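PDB 5IRB: RTX-adhesin from Marinomonas primoryensis, which helps tether its Antarctic bacterium to diatoms and ice as a giant calcium-binding adhesin, this piece probably serving retention at the host cell surface. Local coordinates for residues L1-V15 / V88-E102. Numbering follows the deposited sequence.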
loop_
_atom_site.group_PDB
_atom_site.type_symbol
_atom_site.label_atom_id
_atom_site.label_comp_id
_atom_site.label_asym_id
_atom_site.label_seq_id
_atom_site.Cartn_x
_atom_site.Cartn_y
_atom_site.Cartn_z
ATOM N N LEU A 1 -5.073 4.183 -72.302
ATOM C CA LEU A 1 -4.533 2.835 -72.232
ATOM C C LEU A 1 -3.030 3.007 -72.392
ATOM O O LEU A 1 -2.244 2.483 -71.583
ATOM C CB LEU A 1 -5.161 1.974 -73.286
ATOM C CG LEU A 1 -6.593 2.409 -73.668
ATOM C CD1 LEU A 1 -7.156 1.385 -74.583
ATOM C CD2 LEU A 1 -7.531 2.584 -72.477
ATOM N N ASN A 2 -2.654 3.818 -73.384
ATOM C CA ASN A 2 -1.386 4.546 -73.353
ATOM C C ASN A 2 -1.590 6.037 -73.049
ATOM O O ASN A 2 -0.634 6.756 -72.751
ATOM C CB ASN A 2 -0.633 4.365 -74.659
ATOM C CG ASN A 2 0.073 3.025 -74.729
ATOM O OD1 ASN A 2 -0.507 2.018 -75.159
ATOM N ND2 ASN A 2 1.331 2.997 -74.282
ATOM N N GLN A 3 -2.827 6.509 -73.165
ATOM C CA GLN A 3 -3.118 7.911 -72.876
ATOM C C GLN A 3 -3.962 8.089 -71.618
ATOM O O GLN A 3 -4.097 9.202 -71.125
ATOM C CB GLN A 3 -3.862 8.582 -74.031
ATOM C CG GLN A 3 -3.155 8.586 -75.371
ATOM C CD GLN A 3 -1.783 9.220 -75.305
ATOM O OE1 GLN A 3 -1.588 10.241 -74.643
ATOM N NE2 GLN A 3 -0.832 8.646 -76.029
ATOM N N SER A 4 -4.530 6.995 -71.121
ATOM C CA SER A 4 -5.424 7.001 -69.947
ATOM C C SER A 4 -4.766 7.321 -68.620
ATOM O O SER A 4 -3.554 7.188 -68.484
ATOM C CB SER A 4 -6.154 5.660 -69.821
ATOM O OG SER A 4 -5.249 4.583 -69.727
ATOM N N PRO A 5 -5.556 7.852 -67.661
ATOM C CA PRO A 5 -5.002 8.022 -66.309
ATOM C C PRO A 5 -4.638 6.648 -65.774
ATOM O O PRO A 5 -5.355 5.699 -66.057
ATOM C CB PRO A 5 -6.155 8.627 -65.494
ATOM C CG PRO A 5 -7.359 8.603 -66.369
ATOM C CD PRO A 5 -6.943 8.325 -67.789
ATOM N N LEU A 6 -3.598 6.520 -64.972
ATOM C CA LEU A 6 -3.350 5.218 -64.360
ATOM C C LEU A 6 -4.262 4.984 -63.162
ATOM O O LEU A 6 -4.489 5.899 -62.376
ATOM C CB LEU A 6 -1.883 5.087 -63.953
ATOM C CG LEU A 6 -0.892 5.222 -65.103
ATOM C CD1 LEU A 6 0.521 5.452 -64.608
ATOM C CD2 LEU A 6 -0.985 4.006 -66.015
ATOM N N LEU A 7 -4.827 3.783 -63.066
ATOM C CA LEU A 7 -5.682 3.427 -61.933
ATOM C C LEU A 7 -4.857 2.648 -60.883
ATOM O O LEU A 7 -4.424 1.517 -61.127
ATOM C CB LEU A 7 -6.901 2.636 -62.404
ATOM C CG LEU A 7 -7.665 3.448 -63.479
ATOM C CD1 LEU A 7 -8.920 2.743 -63.981
ATOM C CD2 LEU A 7 -7.995 4.892 -63.022
ATOM N N ILE A 8 -4.602 3.284 -59.744
ATOM C CA ILE A 8 -3.856 2.654 -58.642
ATOM C C ILE A 8 -4.557 2.694 -57.285
ATOM O O ILE A 8 -5.498 3.454 -57.067
ATOM C CB ILE A 8 -2.482 3.317 -58.473
ATOM C CG1 ILE A 8 -2.672 4.832 -58.384
ATOM C CG2 ILE A 8 -1.576 2.977 -59.650
ATOM C CD1 ILE A 8 -1.450 5.575 -57.964
ATOM N N ASN A 9 -4.060 1.860 -56.378
ATOM C CA ASN A 9 -4.575 1.748 -55.026
ATOM C C ASN A 9 -3.422 1.915 -54.033
ATOM O O ASN A 9 -2.361 1.331 -54.216
ATOM C CB ASN A 9 -5.280 0.402 -54.827
ATOM C CG ASN A 9 -6.122 0.362 -53.560
ATOM O OD1 ASN A 9 -7.269 0.812 -53.552
ATOM N ND2 ASN A 9 -5.559 -0.183 -52.484
ATOM N N LEU A 10 -3.644 2.684 -52.973
ATOM C CA LEU A 10 -2.600 2.984 -52.000
ATOM C C LEU A 10 -2.966 2.401 -50.641
ATOM O O LEU A 10 -4.034 2.687 -50.111
ATOM C CB LEU A 10 -2.410 4.493 -51.861
ATOM C CG LEU A 10 -1.429 5.026 -50.800
ATOM C CD1 LEU A 10 -0.014 4.546 -51.074
ATOM C CD2 LEU A 10 -1.472 6.545 -50.707
ATOM N N ASP A 11 -2.091 1.565 -50.095
ATOM C CA ASP A 11 -2.310 0.996 -48.768
ATOM C C ASP A 11 -1.193 1.372 -47.835
ATOM O O ASP A 11 -0.028 1.440 -48.236
ATOM C CB ASP A 11 -2.412 -0.527 -48.806
ATOM C CG ASP A 11 -3.773 -1.017 -49.249
ATOM O OD1 ASP A 11 -4.726 -0.928 -48.438
ATOM O OD2 ASP A 11 -3.890 -1.511 -50.389
ATOM N N ILE A 12 -1.571 1.586 -46.576
ATOM C CA ILE A 12 -0.639 1.846 -45.491
ATOM C C ILE A 12 -0.687 0.641 -44.564
ATOM O O ILE A 12 -1.772 0.197 -44.183
ATOM C CB ILE A 12 -0.997 3.139 -44.727
ATOM C CG1 ILE A 12 -1.178 4.308 -45.712
ATOM C CG2 ILE A 12 0.046 3.456 -43.660
ATOM C CD1 ILE A 12 -2.113 5.402 -45.209
ATOM N N ASP A 13 0.474 0.077 -44.245
ATOM C CA ASP A 13 0.544 -1.033 -43.292
ATOM C C ASP A 13 0.205 -0.539 -41.889
ATOM O O ASP A 13 0.383 0.647 -41.601
ATOM C CB ASP A 13 1.941 -1.660 -43.302
ATOM C CG ASP A 13 2.317 -2.225 -44.652
ATOM O OD1 ASP A 13 1.457 -2.855 -45.298
ATOM O OD2 ASP A 13 3.468 -2.021 -45.084
ATOM N N PRO A 14 -0.267 -1.444 -41.010
ATOM C CA PRO A 14 -0.534 -1.084 -39.612
ATOM C C PRO A 14 0.657 -0.374 -38.982
ATOM O O PRO A 14 1.791 -0.813 -39.154
ATOM C CB PRO A 14 -0.785 -2.437 -38.948
ATOM C CG PRO A 14 -1.386 -3.259 -40.052
ATOM C CD PRO A 14 -0.657 -2.837 -41.303
ATOM N N VAL A 15 0.391 0.722 -38.281
ATOM C CA VAL A 15 1.445 1.529 -37.694
ATOM C C VAL A 15 2.256 0.787 -36.623
ATOM O O VAL A 15 1.697 0.320 -35.624
ATOM C CB VAL A 15 0.866 2.824 -37.119
ATOM C CG1 VAL A 15 1.936 3.590 -36.372
ATOM C CG2 VAL A 15 0.265 3.668 -38.253
ATOM N N VAL A 88 1.962 8.327 -59.278
ATOM C CA VAL A 88 2.898 7.424 -59.936
ATOM C C VAL A 88 3.008 7.761 -61.437
ATOM O O VAL A 88 2.099 8.365 -62.008
ATOM C CB VAL A 88 2.486 5.946 -59.815
ATOM C CG1 VAL A 88 2.265 5.542 -58.366
ATOM C CG2 VAL A 88 1.243 5.664 -60.668
ATOM N N THR A 89 4.108 7.350 -62.056
ATOM C CA THR A 89 4.364 7.609 -63.479
ATOM C C THR A 89 4.843 6.326 -64.117
ATOM O O THR A 89 5.566 5.572 -63.479
ATOM C CB THR A 89 5.430 8.695 -63.692
ATOM O OG1 THR A 89 5.047 9.871 -62.974
ATOM C CG2 THR A 89 5.570 9.020 -65.183
ATOM N N ASN A 90 4.448 6.066 -65.364
ATOM C CA ASN A 90 5.010 4.916 -66.077
ATOM C C ASN A 90 5.955 5.357 -67.181
ATOM O O ASN A 90 6.193 6.551 -67.364
ATOM C CB ASN A 90 3.898 4.021 -66.654
ATOM C CG ASN A 90 3.147 4.658 -67.844
ATOM O OD1 ASN A 90 3.477 5.742 -68.326
ATOM N ND2 ASN A 90 2.119 3.968 -68.298
ATOM N N GLY A 91 6.541 4.379 -67.866
ATOM C CA GLY A 91 7.435 4.637 -68.978
ATOM C C GLY A 91 6.930 5.579 -70.060
ATOM O O GLY A 91 7.673 6.450 -70.512
ATOM N N ALA A 92 5.676 5.417 -70.477
ATOM C CA ALA A 92 5.063 6.324 -71.458
ATOM C C ALA A 92 4.703 7.720 -70.941
ATOM O O ALA A 92 4.248 8.563 -71.718
ATOM C CB ALA A 92 3.815 5.678 -72.033
ATOM N N GLY A 93 4.897 7.974 -69.646
ATOM C CA GLY A 93 4.579 9.279 -69.083
ATOM C C GLY A 93 3.119 9.427 -68.665
ATOM O O GLY A 93 2.664 10.524 -68.329
ATOM N N GLN A 94 2.377 8.324 -68.673
ATOM C CA GLN A 94 1.075 8.300 -68.021
ATOM C C GLN A 94 1.266 8.453 -66.534
ATOM O O GLN A 94 2.261 7.976 -66.000
ATOM C CB GLN A 94 0.318 7.005 -68.279
ATOM C CG GLN A 94 -0.165 6.825 -69.688
ATOM C CD GLN A 94 -0.591 5.410 -69.933
ATOM O OE1 GLN A 94 0.217 4.566 -70.311
ATOM N NE2 GLN A 94 -1.867 5.123 -69.677
ATOM N N GLN A 95 0.339 9.151 -65.882
ATOM C CA GLN A 95 0.296 9.213 -64.429
ATOM C C GLN A 95 -1.020 8.739 -63.816
ATOM O O GLN A 95 -2.040 8.607 -64.512
ATOM C CB GLN A 95 0.593 10.621 -63.964
ATOM C CG GLN A 95 1.887 11.135 -64.488
ATOM C CD GLN A 95 2.307 12.395 -63.800
ATOM O OE1 GLN A 95 1.475 13.162 -63.314
ATOM N NE2 GLN A 95 3.607 12.621 -63.739
ATOM N N GLY A 96 -0.980 8.488 -62.502
ATOM C CA GLY A 96 -2.153 8.107 -61.736
ATOM C C GLY A 96 -1.991 8.595 -60.300
ATOM O O GLY A 96 -0.871 8.702 -59.812
ATOM N N THR A 97 -3.100 8.933 -59.648
ATOM C CA THR A 97 -3.097 9.359 -58.260
ATOM C C THR A 97 -4.032 8.491 -57.430
ATOM O O THR A 97 -5.013 7.962 -57.943
ATOM C CB THR A 97 -3.523 10.827 -58.118
ATOM O OG1 THR A 97 -4.821 10.992 -58.715
ATOM C CG2 THR A 97 -2.547 11.743 -58.837
ATOM N N ALA A 98 -3.722 8.339 -56.144
ATOM C CA ALA A 98 -4.689 7.760 -55.203
ATOM C C ALA A 98 -4.511 8.339 -53.799
ATOM O O ALA A 98 -3.505 8.991 -53.534
ATOM C CB ALA A 98 -4.558 6.245 -55.168
ATOM N N ASP A 99 -5.509 8.108 -52.937
ATOM C CA ASP A 99 -5.517 8.557 -51.547
ATOM C C ASP A 99 -5.655 7.369 -50.614
ATOM O O ASP A 99 -6.113 6.309 -51.016
ATOM C CB ASP A 99 -6.698 9.494 -51.238
ATOM C CG ASP A 99 -6.586 10.839 -51.906
ATOM O OD1 ASP A 99 -5.479 11.417 -51.929
ATOM O OD2 ASP A 99 -7.628 11.333 -52.389
ATOM N N SER A 100 -5.322 7.569 -49.344
ATOM C CA SER A 100 -5.578 6.531 -48.364
ATOM C C SER A 100 -5.474 7.124 -46.965
ATOM O O SER A 100 -4.945 8.226 -46.779
ATOM C CB SER A 100 -4.589 5.377 -48.523
ATOM O OG SER A 100 -4.974 4.277 -47.723
ATOM N N THR A 101 -5.975 6.390 -45.988
ATOM C CA THR A 101 -5.815 6.788 -44.601
ATOM C C THR A 101 -5.470 5.546 -43.802
ATOM O O THR A 101 -5.715 4.421 -44.254
ATOM C CB THR A 101 -7.072 7.453 -44.000
ATOM O OG1 THR A 101 -8.147 6.511 -44.016
ATOM C CG2 THR A 101 -7.472 8.717 -44.786
ATOM N N GLU A 102 -4.903 5.778 -42.611
ATOM C CA GLU A 102 -4.575 4.741 -41.658
ATOM C C GLU A 102 -4.779 5.285 -40.249
ATOM O O GLU A 102 -4.124 6.236 -39.830
ATOM C CB GLU A 102 -3.125 4.275 -41.845
ATOM C CG GLU A 102 -2.752 3.039 -41.027
ATOM C CD GLU A 102 -3.570 1.831 -41.401
ATOM O OE1 GLU A 102 -4.089 1.799 -42.533
ATOM O OE2 GLU A 102 -3.703 0.915 -40.559
HETATM O O HOH W 1 -1.902 9.425 -67.637
HETATM O O HOH W 2 -6.157 5.958 -59.095
HETATM O O HOH W 3 -6.131 4.203 -52.668
HETATM O O HOH W 4 -4.332 2.034 -45.397
HETATM O O HOH W 5 -2.588 1.238 -37.969
#
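The carboxamide of Q94 lies flat between two neighbours: N2 O stands over one face, 3.1 Å from CD, and L6 CD2 lies on the other, 3.9 Å from NE2. At its edge NE2 donates in the amide plane to S4 O (2.9 Å, 170°); a second, weak bond to L1 O leaves the plane on the N2 side. N90 ND2 grips OE1 from above the carbonyl plane, on the L6 side, fixing the amide's rotation. This closes one end of an immunoglobulin-like β-sandwich, the first of three such domains in this chain. Strand 8-12 edges the sheet with 29-38 and 64-70; strand 95-102 belongs to the facing sheet, and the two run nearly parallel, 28° apart. L6 N donates to Q95 O (2.6 Å), but farther along waters bridge I8 N to T97 O and L10 N to D99 O. Inside, I8 CD1 meets V88 CG1 tip to tip (3.7 Å), while L10 and I12 pack on W65. I12 and E102, which bind magnesium in a structure of this protein, though no such ion is bound to this chain, lie alongside each other, pointing opposite ways, I12 CD1 3.7 Å from E102 CB. E102 CG sits anti to the backbone N (chi1 -171°) and chi2 bends the chain, carrying the carboxylate toward the 12-15 backbone, where one water links OE2 (2.8 Å) to V15 N.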